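ABC transporter ATP-binding protein (PDB 4HZI) probably binds and hydrolyses ATP as the ATPase subunit of an orphan ABC transporter involved in manganese utilization and tolerance in Leptospira. Local coordinates at residues L37-Y42 with S52-I57; K179-F184 with R209-G214; I196-C201 with L228-R233; L246-K251 with L267-D272. All coordinates share one frame; numbering follows the deposited sequence.

Interaction 1 of 4, residues L37-Y42 with S52-I57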
loop_
_atom_site.group_PDB
_atom_site.type_symbol
_atom_site.label_atom_id
_atom_site.label_comp_id
_atom_site.label_asym_id
_atom_site.label_seq_id
_atom_site.Cartn_x
_atom_site.Cartn_y
_atom_site.Cartn_z
ATOM N N LEU A 37 -18.431 13.504 17.004
ATOM C CA LEU A 37 -17.467 14.604 16.963
ATOM C C LEU A 37 -18.224 15.823 16.453
ATOM O O LEU A 37 -18.898 15.763 15.417
ATOM C CB LEU A 37 -16.342 14.296 16.018
ATOM C CG LEU A 37 -15.270 13.332 16.535
ATOM C CD1 LEU A 37 -15.786 11.899 16.658
ATOM C CD2 LEU A 37 -14.061 13.370 15.658
ATOM N N GLU A 38 -18.131 16.910 17.197
ATOM C CA GLU A 38 -18.739 18.188 16.785
ATOM C C GLU A 38 -17.654 19.289 16.753
ATOM O O GLU A 38 -17.119 19.639 17.804
ATOM C CB GLU A 38 -19.804 18.571 17.800
ATOM C CG GLU A 38 -20.940 17.564 17.862
ATOM C CD GLU A 38 -22.059 17.991 18.799
ATOM O OE1 GLU A 38 -21.800 18.226 20.000
ATOM O OE2 GLU A 38 -23.205 18.073 18.329
ATOM N N LYS A 39 -17.327 19.719 15.539
ATOM C CA LYS A 39 -16.383 20.777 15.243
ATOM C C LYS A 39 -15.040 20.535 15.898
ATOM O O LYS A 39 -14.448 21.445 16.490
ATOM C CB LYS A 39 -16.937 22.122 15.715
ATOM C CG LYS A 39 -18.220 22.528 15.019
ATOM C CD LYS A 39 -18.680 23.884 15.554
ATOM C CE LYS A 39 -20.156 24.117 15.286
ATOM N NZ LYS A 39 -20.486 24.065 13.829
ATOM N N ILE A 40 -14.567 19.302 15.817
ATOM C CA ILE A 40 -13.257 18.936 16.382
ATOM C C ILE A 40 -12.122 19.541 15.582
ATOM O O ILE A 40 -11.928 19.314 14.374
ATOM C CB ILE A 40 -13.098 17.392 16.562
ATOM C CG1 ILE A 40 -13.948 16.916 17.727
ATOM C CG2 ILE A 40 -11.629 16.996 16.763
ATOM C CD1 ILE A 40 -13.436 17.220 19.140
ATOM N N SER A 41 -11.328 20.350 16.289
ATOM C CA SER A 41 -10.176 20.942 15.712
ATOM C C SER A 41 -8.918 20.583 16.496
ATOM O O SER A 41 -8.960 20.335 17.689
ATOM C CB SER A 41 -10.376 22.470 15.669
ATOM O OG SER A 41 -11.170 22.813 14.548
ATOM N N TYR A 42 -7.804 20.512 15.793
ATOM C CA TYR A 42 -6.517 20.196 16.400
ATOM C C TYR A 42 -5.436 21.089 15.756
ATOM O O TYR A 42 -5.101 20.956 14.573
ATOM C CB TYR A 42 -6.164 18.728 16.225
ATOM C CG TYR A 42 -4.868 18.285 16.898
ATOM C CD1 TYR A 42 -4.680 18.472 18.269
ATOM C CD2 TYR A 42 -3.835 17.740 16.165
ATOM C CE1 TYR A 42 -3.488 18.119 18.899
ATOM C CE2 TYR A 42 -2.643 17.381 16.787
ATOM C CZ TYR A 42 -2.496 17.558 18.165
ATOM O OH TYR A 42 -1.336 17.180 18.788
ATOM N N SER A 52 -12.388 21.606 12.351
ATOM C CA SER A 52 -13.836 21.572 12.608
ATOM C C SER A 52 -14.480 20.268 12.085
ATOM O O SER A 52 -15.477 20.266 11.337
ATOM C CB SER A 52 -14.502 22.831 11.992
ATOM O OG SER A 52 -15.832 22.941 12.450
ATOM N N VAL A 53 -13.891 19.153 12.498
ATOM C CA VAL A 53 -14.311 17.821 12.020
ATOM C C VAL A 53 -15.594 17.417 12.738
ATOM O O VAL A 53 -15.692 17.422 13.953
ATOM C CB VAL A 53 -13.175 16.789 12.259
ATOM C CG1 VAL A 53 -13.652 15.346 11.998
ATOM C CG2 VAL A 53 -12.037 17.074 11.338
ATOM N N SER A 54 -16.618 17.102 11.935
ATOM C CA SER A 54 -17.894 16.699 12.473
ATOM C C SER A 54 -18.407 15.437 11.755
ATOM O O SER A 54 -18.448 15.361 10.519
ATOM C CB SER A 54 -18.901 17.845 12.287
ATOM O OG SER A 54 -18.577 18.940 13.136
ATOM N N PHE A 55 -18.769 14.449 12.551
ATOM C CA PHE A 55 -19.462 13.281 12.066
ATOM C C PHE A 55 -19.981 12.469 13.241
ATOM O O PHE A 55 -19.708 12.768 14.402
ATOM C CB PHE A 55 -18.610 12.440 11.104
ATOM C CG PHE A 55 -17.421 11.748 11.719
ATOM C CD1 PHE A 55 -17.500 10.429 12.236
ATOM C CD2 PHE A 55 -16.181 12.385 11.692
ATOM C CE1 PHE A 55 -16.362 9.802 12.736
ATOM C CE2 PHE A 55 -15.041 11.744 12.199
ATOM C CZ PHE A 55 -15.133 10.461 12.704
ATOM N N GLU A 56 -20.740 11.418 12.968
ATOM C CA GLU A 56 -21.168 10.575 14.082
ATOM C C GLU A 56 -21.410 9.144 13.621
ATOM O O GLU A 56 -21.618 8.932 12.438
ATOM C CB GLU A 56 -22.386 11.142 14.787
ATOM C CG GLU A 56 -23.689 11.099 14.053
ATOM C CD GLU A 56 -24.822 10.489 14.904
ATOM O OE1 GLU A 56 -24.700 10.328 16.164
ATOM O OE2 GLU A 56 -25.859 10.148 14.291
ATOM N N ILE A 57 -21.282 8.195 14.545
ATOM C CA ILE A 57 -21.479 6.779 14.215
ATOM C C ILE A 57 -22.463 6.278 15.272
ATOM O O ILE A 57 -22.260 6.453 16.480
ATOM C CB ILE A 57 -20.159 5.946 14.289
ATOM C CG1 ILE A 57 -19.064 6.546 13.395
ATOM C CG2 ILE A 57 -20.440 4.472 13.959
ATOM C CD1 ILE A 57 -17.700 5.891 13.527
#
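The ring of Phe-55 has Leu-37 over one face, near the rim, with the Leu-37 methyl CD1 4.2 Å above the ring plane. The other methyl, CD2, meets the ring obliquely, 3.9 Å from Phe-55 CE2, and also reaches Val-53 CG1. Leu-37, Val-53 and Phe-55 stand side by side on the sheet face that also carries Ile-40, and Leu-76 of helix 73-80 covers both Leu-37 and Phe-55. Phe-55 CG sits between its own backbone N and carbonyl carbon (chi1 68°), which brings the ring back alongside Leu-37. Leu-37 N donates almost straight to Phe-55 O (3.0 Å, 177°), and Phe-55 N returns a bond to Leu-37 O. A second antiparallel hydrogen-bonded pair joins Ile-40 and Val-53, with Val-53 N 2.7 Å from Ile-40 O. Between the two pairs the register slips by one residue, because Lys-39 and Ile-40 both face Val-53; here Lys-39 N turns to a side chain instead, donating to Ser-54 OG at 2.8 Å. Beyond the second pair, Ser-52 and Val-53 both face Ile-40, and Ser-52 N is taken up by Ser-41 OG. Lys-39 and Ser-52 each have positive phi. Two G1 beta bulges thus kink the pairing of strands 36-42 and 53-58 in the antiparallel beta subdomain characteristic of ABC ATPases.

Interaction 2 of 4, residues K179-F184 with R209-G214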
loop_
_atom_site.group_PDB
_atom_site.type_symbol
_atom_site.label_atom_id
_atom_site.label_comp_id
_atom_site.label_asym_id
_atom_site.label_seq_id
_atom_site.Cartn_x
_atom_site.Cartn_y
_atom_site.Cartn_z
ATOM N N LYS A 179 -2.575 -13.078 9.545
ATOM C CA LYS A 179 -2.118 -12.233 10.651
ATOM C C LYS A 179 -3.148 -11.164 10.966
ATOM O O LYS A 179 -3.385 -10.863 12.135
ATOM C CB LYS A 179 -0.796 -11.587 10.330
ATOM C CG LYS A 179 0.338 -12.588 10.362
ATOM C CD LYS A 179 1.649 -11.943 9.985
ATOM C CE LYS A 179 2.695 -13.024 9.783
ATOM N NZ LYS A 179 3.998 -12.385 9.612
ATOM N N LYS A 180 -3.739 -10.575 9.920
ATOM C CA LYS A 180 -4.721 -9.513 10.132
ATOM C C LYS A 180 -5.981 -10.059 10.804
ATOM O O LYS A 180 -6.549 -9.385 11.647
ATOM C CB LYS A 180 -5.058 -8.762 8.836
ATOM C CG LYS A 180 -3.880 -8.070 8.153
ATOM C CD LYS A 180 -3.168 -7.098 9.051
ATOM C CE LYS A 180 -1.970 -6.453 8.361
ATOM N NZ LYS A 180 -2.314 -5.149 7.776
ATOM N N LYS A 181 -6.382 -11.298 10.490
ATOM C CA LYS A 181 -7.507 -11.937 11.182
ATOM C C LYS A 181 -7.244 -12.033 12.648
ATOM O O LYS A 181 -8.119 -11.763 13.455
ATOM C CB LYS A 181 -7.768 -13.355 10.660
ATOM C CG LYS A 181 -8.051 -13.442 9.184
ATOM C CD LYS A 181 -8.215 -14.893 8.737
ATOM C CE LYS A 181 -8.197 -14.979 7.229
ATOM N NZ LYS A 181 -8.634 -16.331 6.745
ATOM N N ILE A 182 -6.028 -12.418 12.997
ATOM C CA ILE A 182 -5.686 -12.618 14.380
ATOM C C ILE A 182 -5.581 -11.286 15.111
ATOM O O ILE A 182 -6.029 -11.168 16.283
ATOM C CB ILE A 182 -4.412 -13.499 14.517
ATOM C CG1 ILE A 182 -4.684 -14.931 13.993
ATOM C CG2 ILE A 182 -3.928 -13.544 15.936
ATOM C CD1 ILE A 182 -5.995 -15.557 14.372
ATOM N N LEU A 183 -5.035 -10.271 14.433
ATOM C CA LEU A 183 -5.061 -8.917 14.988
ATOM C C LEU A 183 -6.486 -8.400 15.179
ATOM O O LEU A 183 -6.755 -7.700 16.171
ATOM C CB LEU A 183 -4.219 -7.944 14.177
ATOM C CG LEU A 183 -2.726 -8.282 14.193
ATOM C CD1 LEU A 183 -1.957 -7.327 13.294
ATOM C CD2 LEU A 183 -2.180 -8.250 15.603
ATOM N N PHE A 184 -7.396 -8.730 14.290
ATOM C CA PHE A 184 -8.775 -8.384 14.506
ATOM C C PHE A 184 -9.321 -9.052 15.801
ATOM O O PHE A 184 -9.960 -8.406 16.648
ATOM C CB PHE A 184 -9.582 -8.761 13.300
ATOM C CG PHE A 184 -11.052 -8.436 13.400
ATOM C CD1 PHE A 184 -11.955 -9.334 13.950
ATOM C CD2 PHE A 184 -11.545 -7.224 12.946
ATOM C CE1 PHE A 184 -13.308 -9.045 14.022
ATOM C CE2 PHE A 184 -12.890 -6.924 13.020
ATOM C CZ PHE A 184 -13.779 -7.820 13.576
ATOM N N ARG A 209 -5.630 -9.770 0.743
ATOM C CA ARG A 209 -6.680 -8.817 1.070
ATOM C C ARG A 209 -8.043 -9.514 1.000
ATOM O O ARG A 209 -8.889 -9.349 1.873
ATOM C CB ARG A 209 -6.650 -7.606 0.107
ATOM C CG ARG A 209 -7.720 -6.586 0.374
ATOM C CD ARG A 209 -7.614 -5.395 -0.555
ATOM N NE ARG A 209 -8.193 -5.731 -1.844
ATOM C CZ ARG A 209 -7.789 -5.312 -3.032
ATOM N NH1 ARG A 209 -6.745 -4.532 -3.174
ATOM N NH2 ARG A 209 -8.453 -5.726 -4.105
ATOM N N GLU A 210 -8.244 -10.283 -0.058
ATOM C CA GLU A 210 -9.456 -11.090 -0.179
ATOM C C GLU A 210 -9.656 -12.041 0.962
ATOM O O GLU A 210 -10.788 -12.213 1.430
ATOM C CB GLU A 210 -9.489 -11.846 -1.479
ATOM C CG GLU A 210 -10.175 -11.063 -2.551
ATOM C CD GLU A 210 -11.586 -10.659 -2.141
ATOM O OE1 GLU A 210 -12.479 -11.516 -2.100
ATOM O OE2 GLU A 210 -11.787 -9.475 -1.864
ATOM N N ASP A 211 -8.589 -12.673 1.390
ATOM C CA ASP A 211 -8.638 -13.587 2.518
ATOM C C ASP A 211 -9.112 -12.890 3.804
ATOM O O ASP A 211 -10.019 -13.363 4.520
ATOM C CB ASP A 211 -7.262 -14.164 2.751
ATOM C CG ASP A 211 -7.259 -15.323 3.751
ATOM O OD1 ASP A 211 -8.313 -15.971 3.966
ATOM O OD2 ASP A 211 -6.216 -15.535 4.378
ATOM N N PHE A 212 -8.495 -11.750 4.098
ATOM C CA PHE A 212 -8.850 -11.020 5.290
ATOM C C PHE A 212 -10.271 -10.420 5.205
ATOM O O PHE A 212 -11.039 -10.475 6.172
ATOM C CB PHE A 212 -7.814 -9.888 5.562
ATOM C CG PHE A 212 -8.261 -8.939 6.638
ATOM C CD1 PHE A 212 -8.433 -9.388 7.942
ATOM C CD2 PHE A 212 -8.595 -7.622 6.331
ATOM C CE1 PHE A 212 -8.860 -8.540 8.940
ATOM C CE2 PHE A 212 -9.032 -6.788 7.328
ATOM C CZ PHE A 212 -9.186 -7.241 8.617
ATOM N N LEU A 213 -10.620 -9.818 4.084
ATOM C CA LEU A 213 -11.920 -9.221 3.918
ATOM C C LEU A 213 -13.022 -10.280 3.988
ATOM O O LEU A 213 -14.126 -9.999 4.468
ATOM C CB LEU A 213 -11.997 -8.444 2.627
ATOM C CG LEU A 213 -11.199 -7.102 2.641
ATOM C CD1 LEU A 213 -11.480 -6.290 1.389
ATOM C CD2 LEU A 213 -11.438 -6.259 3.886
ATOM N N GLY A 214 -12.715 -11.487 3.513
ATOM C CA GLY A 214 -13.623 -12.621 3.634
ATOM C C GLY A 214 -13.918 -12.939 5.082
ATOM O O GLY A 214 -15.083 -13.152 5.447
#
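Lys-180 CB lies over one face of the Phe-212 ring, pairing helix 176-188 with helix 206-222 in the alpha/beta core of the ABC ATPase fold. The segments run in nearly the same direction, 28° apart, with axes 9.3 Å from each other at closest approach. Phe-212 reaches across because its CG is anti to the backbone N (chi1 170°). Lys-180 CB forms a CH-pi contact with its ring, 3.9 Å from the centroid and offset toward the rim beside CD1. Phe-184 CB comes to the same ring at its edge, near the ring plane. Past CB the Lys-180 chain bends away from the other helix, and its NZ is held by Pro-200 O, Ser-202 O and Ser-115 OG, so the lysine serves the ring with its methylene and with its ammonium the loops that follow strands 110-113 and 194-198. Leu-113 of strand 110-113 touches both Phe-184 and Phe-212, placing the pair of helices against the sheet. On the more solvent-accessible flank, the Lys-181 chain runs extended beyond CG and crosses the Asp-211 side chain at about a right angle. Their salt bridge is closed by Lys-181 NZ, 2.8 Å from Asp-211 OD1 and 38° out of the carboxylate plane.

Interaction 3 of 4, residues I196-C201 with L228-R233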
loop_
_atom_site.group_PDB
_atom_site.type_symbol
_atom_site.label_atom_id
_atom_site.label_comp_id
_atom_site.label_asym_id
_atom_site.label_seq_id
_atom_site.Cartn_x
_atom_site.Cartn_y
_atom_site.Cartn_z
ATOM N N ILE A 196 -11.864 0.316 15.830
ATOM C CA ILE A 196 -11.211 1.095 14.788
ATOM C C ILE A 196 -10.250 0.228 13.994
ATOM O O ILE A 196 -9.346 -0.374 14.562
ATOM C CB ILE A 196 -10.401 2.266 15.375
ATOM C CG1 ILE A 196 -11.255 3.197 16.210
ATOM C CG2 ILE A 196 -9.739 3.016 14.232
ATOM C CD1 ILE A 196 -10.447 4.298 16.925
ATOM N N MET A 197 -10.457 0.119 12.685
ATOM C CA MET A 197 -9.539 -0.602 11.827
ATOM C C MET A 197 -8.771 0.407 10.959
ATOM O O MET A 197 -9.293 0.980 10.013
ATOM C CB MET A 197 -10.262 -1.604 10.952
ATOM C CG MET A 197 -10.803 -2.755 11.786
ATOM S SD MET A 197 -11.654 -3.902 10.741
ATOM C CE MET A 197 -13.292 -3.233 10.977
ATOM N N ASP A 198 -7.527 0.629 11.338
ATOM C CA ASP A 198 -6.697 1.670 10.770
ATOM C C ASP A 198 -5.818 1.092 9.659
ATOM O O ASP A 198 -4.776 0.492 9.953
ATOM C CB ASP A 198 -5.839 2.251 11.918
ATOM C CG ASP A 198 -5.033 3.478 11.510
ATOM O OD1 ASP A 198 -5.232 4.003 10.389
ATOM O OD2 ASP A 198 -4.196 3.913 12.350
ATOM N N GLU A 199 -6.272 1.182 8.408
ATOM C CA GLU A 199 -5.506 0.714 7.247
ATOM C C GLU A 199 -5.206 -0.801 7.381
ATOM O O GLU A 199 -4.055 -1.215 7.221
ATOM C CB GLU A 199 -4.181 1.490 7.176
ATOM C CG GLU A 199 -4.388 2.966 6.869
ATOM C CD GLU A 199 -4.598 3.221 5.385
ATOM O OE1 GLU A 199 -4.728 2.228 4.616
ATOM O OE2 GLU A 199 -4.633 4.405 4.981
ATOM N N PRO A 200 -6.215 -1.606 7.764
ATOM C CA PRO A 200 -5.993 -3.019 8.040
ATOM C C PRO A 200 -5.509 -3.808 6.823
ATOM O O PRO A 200 -4.943 -4.882 7.023
ATOM C CB PRO A 200 -7.377 -3.511 8.430
ATOM C CG PRO A 200 -8.289 -2.649 7.641
ATOM C CD PRO A 200 -7.648 -1.286 7.762
ATOM N N CYS A 201 -5.671 -3.294 5.595
ATOM C CA CYS A 201 -5.159 -4.035 4.424
ATOM C C CYS A 201 -3.711 -3.685 4.050
ATOM O O CYS A 201 -3.215 -4.118 3.002
ATOM C CB CYS A 201 -6.054 -3.874 3.226
ATOM S SG CYS A 201 -7.666 -4.659 3.500
ATOM N N LEU A 228 -15.238 1.727 12.597
ATOM C CA LEU A 228 -14.697 2.811 11.807
ATOM C C LEU A 228 -13.507 2.263 11.070
ATOM O O LEU A 228 -12.580 1.817 11.668
ATOM C CB LEU A 228 -14.249 3.972 12.705
ATOM C CG LEU A 228 -13.589 5.163 12.032
ATOM C CD1 LEU A 228 -14.516 5.866 11.056
ATOM C CD2 LEU A 228 -13.135 6.189 13.073
ATOM N N TYR A 229 -13.568 2.281 9.766
ATOM C CA TYR A 229 -12.576 1.706 8.869
ATOM C C TYR A 229 -11.862 2.848 8.182
ATOM O O TYR A 229 -12.477 3.672 7.483
ATOM C CB TYR A 229 -13.292 0.846 7.849
ATOM C CG TYR A 229 -12.454 -0.063 6.977
ATOM C CD1 TYR A 229 -11.825 0.415 5.818
ATOM C CD2 TYR A 229 -12.312 -1.422 7.273
ATOM C CE1 TYR A 229 -11.086 -0.436 5.007
ATOM C CE2 TYR A 229 -11.578 -2.268 6.454
ATOM C CZ TYR A 229 -10.941 -1.768 5.352
ATOM O OH TYR A 229 -10.215 -2.610 4.552
ATOM N N ILE A 230 -10.554 2.891 8.343
ATOM C CA ILE A 230 -9.752 3.989 7.794
ATOM C C ILE A 230 -8.889 3.515 6.644
ATOM O O ILE A 230 -8.110 2.574 6.778
ATOM C CB ILE A 230 -8.863 4.555 8.914
ATOM C CG1 ILE A 230 -9.780 5.066 10.062
ATOM C CG2 ILE A 230 -7.995 5.727 8.411
ATOM C CD1 ILE A 230 -9.405 4.489 11.334
ATOM N N THR A 231 -9.004 4.204 5.509
ATOM C CA THR A 231 -8.300 3.838 4.302
ATOM C C THR A 231 -8.063 5.029 3.386
ATOM O O THR A 231 -8.736 6.073 3.478
ATOM C CB THR A 231 -9.053 2.714 3.527
ATOM O OG1 THR A 231 -8.265 2.271 2.431
ATOM C CG2 THR A 231 -10.370 3.193 3.031
ATOM N N HIS A 232 -7.089 4.846 2.499
ATOM C CA HIS A 232 -6.905 5.725 1.344
ATOM C C HIS A 232 -7.211 5.026 0.040
ATOM O O HIS A 232 -7.065 5.617 -1.014
ATOM C CB HIS A 232 -5.531 6.382 1.306
ATOM C CG HIS A 232 -4.403 5.443 1.030
ATOM N ND1 HIS A 232 -3.782 4.752 2.041
ATOM C CD2 HIS A 232 -3.730 5.136 -0.107
ATOM C CE1 HIS A 232 -2.798 4.023 1.540
ATOM N NE2 HIS A 232 -2.754 4.221 0.241
ATOM N N ARG A 233 -7.720 3.791 0.095
ATOM C CA ARG A 233 -7.977 3.026 -1.123
ATOM C C ARG A 233 -9.396 2.497 -1.180
ATOM O O ARG A 233 -9.701 1.524 -0.492
ATOM C CB ARG A 233 -7.040 1.819 -1.197
ATOM C CG ARG A 233 -5.595 2.185 -1.457
ATOM C CD ARG A 233 -4.823 0.900 -1.781
ATOM N NE ARG A 233 -3.410 1.160 -1.615
ATOM C CZ ARG A 233 -2.556 1.451 -2.595
ATOM N NH1 ARG A 233 -2.928 1.468 -3.885
ATOM N NH2 ARG A 233 -1.295 1.709 -2.271
#
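Glu-199 reaches His-232 across the ends of two adjacent parallel strands. CB lies 4.1 Å from Ile-230 O, the carbonyl that also accepts the backbone N-H of Glu-199. CG comes closer to that oxygen, at 3.7 Å, before the bend at chi2 (-81°) swings the carboxylate toward His-232. CD is then about equally near Ile-230 O and His-232 ND1, and OE1 passes near Thr-231 CA. At the tip, Glu-199 OE2 accepts the hydrogen of His-232 ND1 at 3.1 Å, a nearly straight bond (167°). The oxygen lies in the imidazole plane at the ring edge and is met on its syn side, somewhat out of the carboxylate plane; the carboxylate and ring planes are 54° apart. Strand 194-198, helix 206-222 and strand 227-231 form a beta-alpha-beta unit, and the sequence Asp-198, Glu-199 at the end of a hydrophobic strand is consistent with the Walker B motif of ABC ATPases, His-232 with their switch histidine. Earlier in the strands, Met-197 N donates to Leu-228 O at 2.9 Å, and Ile-230 N donates to Met-197 O at 2.8 Å. On the opposite sheet face from Ile-230, Pro-200 lies obliquely across the Tyr-229 ring, its CD over one face near the rim and its CG 3.5 Å from Tyr-229 CE2. Thr-231 OG1 closes an ST turn by accepting Arg-233 N and is also bonded to Glu-236.

Interaction 4 of 4, residues L246-K251 with L267-D272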
loop_
_atom_site.group_PDB
_atom_site.type_symbol
_atom_site.label_atom_id
_atom_site.label_comp_id
_atom_site.label_asym_id
_atom_site.label_seq_id
_atom_site.Cartn_x
_atom_site.Cartn_y
_atom_site.Cartn_z
ATOM N N LEU A 246 -15.411 11.764 4.187
ATOM C CA LEU A 246 -14.359 12.016 3.215
ATOM C C LEU A 246 -13.507 13.157 3.816
ATOM O O LEU A 246 -14.067 14.171 4.249
ATOM C CB LEU A 246 -14.923 12.491 1.878
ATOM C CG LEU A 246 -15.934 11.600 1.171
ATOM C CD1 LEU A 246 -16.317 12.234 -0.160
ATOM C CD2 LEU A 246 -15.439 10.171 0.928
ATOM N N LEU A 247 -12.206 12.898 3.954
ATOM C CA LEU A 247 -11.295 13.784 4.653
ATOM C C LEU A 247 -10.187 14.239 3.719
ATOM O O LEU A 247 -9.558 13.441 3.050
ATOM C CB LEU A 247 -10.644 13.060 5.846
ATOM C CG LEU A 247 -10.068 13.972 6.930
ATOM C CD1 LEU A 247 -11.059 14.664 7.845
ATOM C CD2 LEU A 247 -9.027 13.213 7.764
ATOM N N LYS A 248 -9.949 15.554 3.705
ATOM C CA LYS A 248 -8.983 16.174 2.823
ATOM C C LYS A 248 -8.395 17.401 3.536
ATOM O O LYS A 248 -9.124 18.295 3.945
ATOM C CB LYS A 248 -9.697 16.630 1.564
ATOM C CG LYS A 248 -8.804 17.181 0.479
ATOM C CD LYS A 248 -9.725 17.870 -0.548
ATOM C CE LYS A 248 -8.983 18.230 -1.812
ATOM N NZ LYS A 248 -9.923 18.921 -2.735
ATOM N N GLU A 249 -7.095 17.333 3.777
ATOM C CA GLU A 249 -6.382 18.474 4.459
ATOM C C GLU A 249 -7.017 18.842 5.794
ATOM O O GLU A 249 -7.240 19.993 6.119
ATOM C CB GLU A 249 -6.307 19.644 3.492
ATOM C CG GLU A 249 -5.390 19.392 2.310
ATOM C CD GLU A 249 -3.964 19.892 2.539
ATOM O OE1 GLU A 249 -3.212 19.283 3.347
ATOM O OE2 GLU A 249 -3.597 20.908 1.905
ATOM N N GLY A 250 -7.344 17.828 6.591
ATOM C CA GLY A 250 -7.995 18.003 7.859
ATOM C C GLY A 250 -9.438 18.421 7.928
ATOM O O GLY A 250 -9.945 18.714 9.007
ATOM N N LYS A 251 -10.125 18.418 6.798
ATOM C CA LYS A 251 -11.512 18.854 6.770
ATOM C C LYS A 251 -12.401 17.786 6.168
ATOM O O LYS A 251 -11.988 17.064 5.286
ATOM C CB LYS A 251 -11.687 20.063 5.839
ATOM C CG LYS A 251 -10.790 21.216 6.219
ATOM C CD LYS A 251 -11.537 22.518 6.024
ATOM C CE LYS A 251 -11.054 23.238 4.812
ATOM N NZ LYS A 251 -9.784 23.937 5.141
ATOM N N LEU A 267 -16.244 12.378 -4.949
ATOM C CA LEU A 267 -14.899 11.808 -5.083
ATOM C C LEU A 267 -13.955 12.668 -5.937
ATOM O O LEU A 267 -12.760 12.787 -5.625
ATOM C CB LEU A 267 -14.962 10.371 -5.596
ATOM C CG LEU A 267 -15.618 9.407 -4.628
ATOM C CD1 LEU A 267 -15.547 7.991 -5.147
ATOM C CD2 LEU A 267 -15.018 9.470 -3.229
ATOM N N GLU A 268 -14.469 13.295 -7.000
ATOM C CA GLU A 268 -13.628 14.236 -7.774
ATOM C C GLU A 268 -13.249 15.439 -6.913
ATOM O O GLU A 268 -12.171 15.981 -7.030
ATOM C CB GLU A 268 -14.312 14.661 -9.097
ATOM C CG GLU A 268 -14.480 13.506 -10.093
ATOM C CD GLU A 268 -15.204 13.848 -11.386
ATOM O OE1 GLU A 268 -15.884 14.901 -11.446
ATOM O OE2 GLU A 268 -15.132 13.024 -12.337
ATOM N N ASP A 269 -14.118 15.830 -5.984
ATOM C CA ASP A 269 -13.797 16.895 -5.073
ATOM C C ASP A 269 -12.716 16.422 -4.103
ATOM O O ASP A 269 -11.780 17.146 -3.800
ATOM C CB ASP A 269 -15.034 17.360 -4.305
ATOM C CG ASP A 269 -14.773 18.576 -3.439
ATOM O OD1 ASP A 269 -13.720 19.210 -3.610
ATOM O OD2 ASP A 269 -15.621 18.904 -2.576
ATOM N N LEU A 270 -12.786 15.163 -3.683
ATOM C CA LEU A 270 -11.778 14.639 -2.786
ATOM C C LEU A 270 -10.382 14.487 -3.485
ATOM O O LEU A 270 -9.371 14.774 -2.899
ATOM C CB LEU A 270 -12.234 13.263 -2.266
ATOM C CG LEU A 270 -11.317 12.549 -1.315
ATOM C CD1 LEU A 270 -11.101 13.340 -0.044
ATOM C CD2 LEU A 270 -11.873 11.165 -1.011
ATOM N N TYR A 271 -10.397 13.953 -4.678
ATOM C CA TYR A 271 -9.199 13.505 -5.353
ATOM C C TYR A 271 -8.688 14.547 -6.364
ATOM O O TYR A 271 -7.555 14.420 -6.854
ATOM C CB TYR A 271 -9.469 12.177 -6.037
ATOM C CG TYR A 271 -9.487 11.050 -5.048
ATOM C CD1 TYR A 271 -8.341 10.672 -4.382
ATOM C CD2 TYR A 271 -10.666 10.394 -4.731
ATOM C CE1 TYR A 271 -8.334 9.675 -3.445
ATOM C CE2 TYR A 271 -10.664 9.364 -3.809
ATOM C CZ TYR A 271 -9.498 8.980 -3.174
ATOM O OH TYR A 271 -9.534 7.944 -2.228
ATOM N N ASP A 272 -9.502 15.559 -6.665
ATOM C CA ASP A 272 -9.091 16.656 -7.577
ATOM C C ASP A 272 -8.829 16.251 -9.039
ATOM O O ASP A 272 -8.126 16.954 -9.771
ATOM C CB ASP A 272 -7.844 17.350 -7.008
ATOM C CG ASP A 272 -8.105 18.061 -5.700
ATOM O OD1 ASP A 272 -9.179 18.694 -5.523
ATOM O OD2 ASP A 272 -7.210 18.011 -4.835
#
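Lys-248 meets Asp-272 and Asp-269 at the end of helix 264-271 through its ammonium, and Leu-270 through its CB. Its chain leaves the strand with CG opposite the backbone N (chi1 -174°) and stays extended, carrying NZ to the C-terminal end of the helix. There NZ forms a salt bridge with Asp-272 OD1 (2.9 Å), met on the syn side and 25° out of the carboxylate plane. A hydrogen bond of 2.8 Å joins NZ to Asp-269 O, which it approaches nearly head-on (C=O...N angle 170°). Asp-269 OD1 adds a long ion pair at 3.9 Å. Placed at a helix C terminus, the ammonium would probably be stabilised by the helix dipole as well as by the carboxylates. Arg-68 reaches the same end, binding Asp-272 OD2 and Leu-270 O. Apolar packing lies deeper. Leu-246 CD2 is 4.2 Å from CD2 of both Leu-267 and Leu-270, and the Leu-246 and Leu-270 side chains meet at a slant. The other methyl of Leu-270, CD1, rests 3.5 Å from Leu-247 O and also touches Lys-248 CB. A type I' turn from Lys-248 to Lys-251 leads from strand 243-248 into the antiparallel strand 251-255. Helix 264-271 packs over strand 243-248 and its two neighbours in the mixed sheet, with Leu-270 on Leu-66 of strand 62-67 and Asp-269 on Ile-253 of strand 251-255; Leu-267 touches strand 275-280, and Tyr-271 O is bonded to Thr-207 of the second subunit.

Overall arrangement
From the N terminus, interaction 1 closes first, returning strand 53-58 against strand 36-42, and is complete before any other contact opens. Interactions 2 and 3 cross: their segments alternate along helix 176-188, strand 194-198, helix 206-222 and strand 227-231, tying the helical layer to the mixed sheet. They touch where Phe-212 packs on Pro-200, and both reach the second subunit. Interaction 4 follows in series, closing the path from strand 243-248 through strand 251-255 to helix 264-271. It meets interaction 3 at Tyr-271 and interaction 1 at Gly-250, and interaction 1 touches interaction 3 where Ile-57 packs on Leu-228, whereas interactions 1 and 2 lie on opposite sides of the chain's centre, about 30 Å apart between centres.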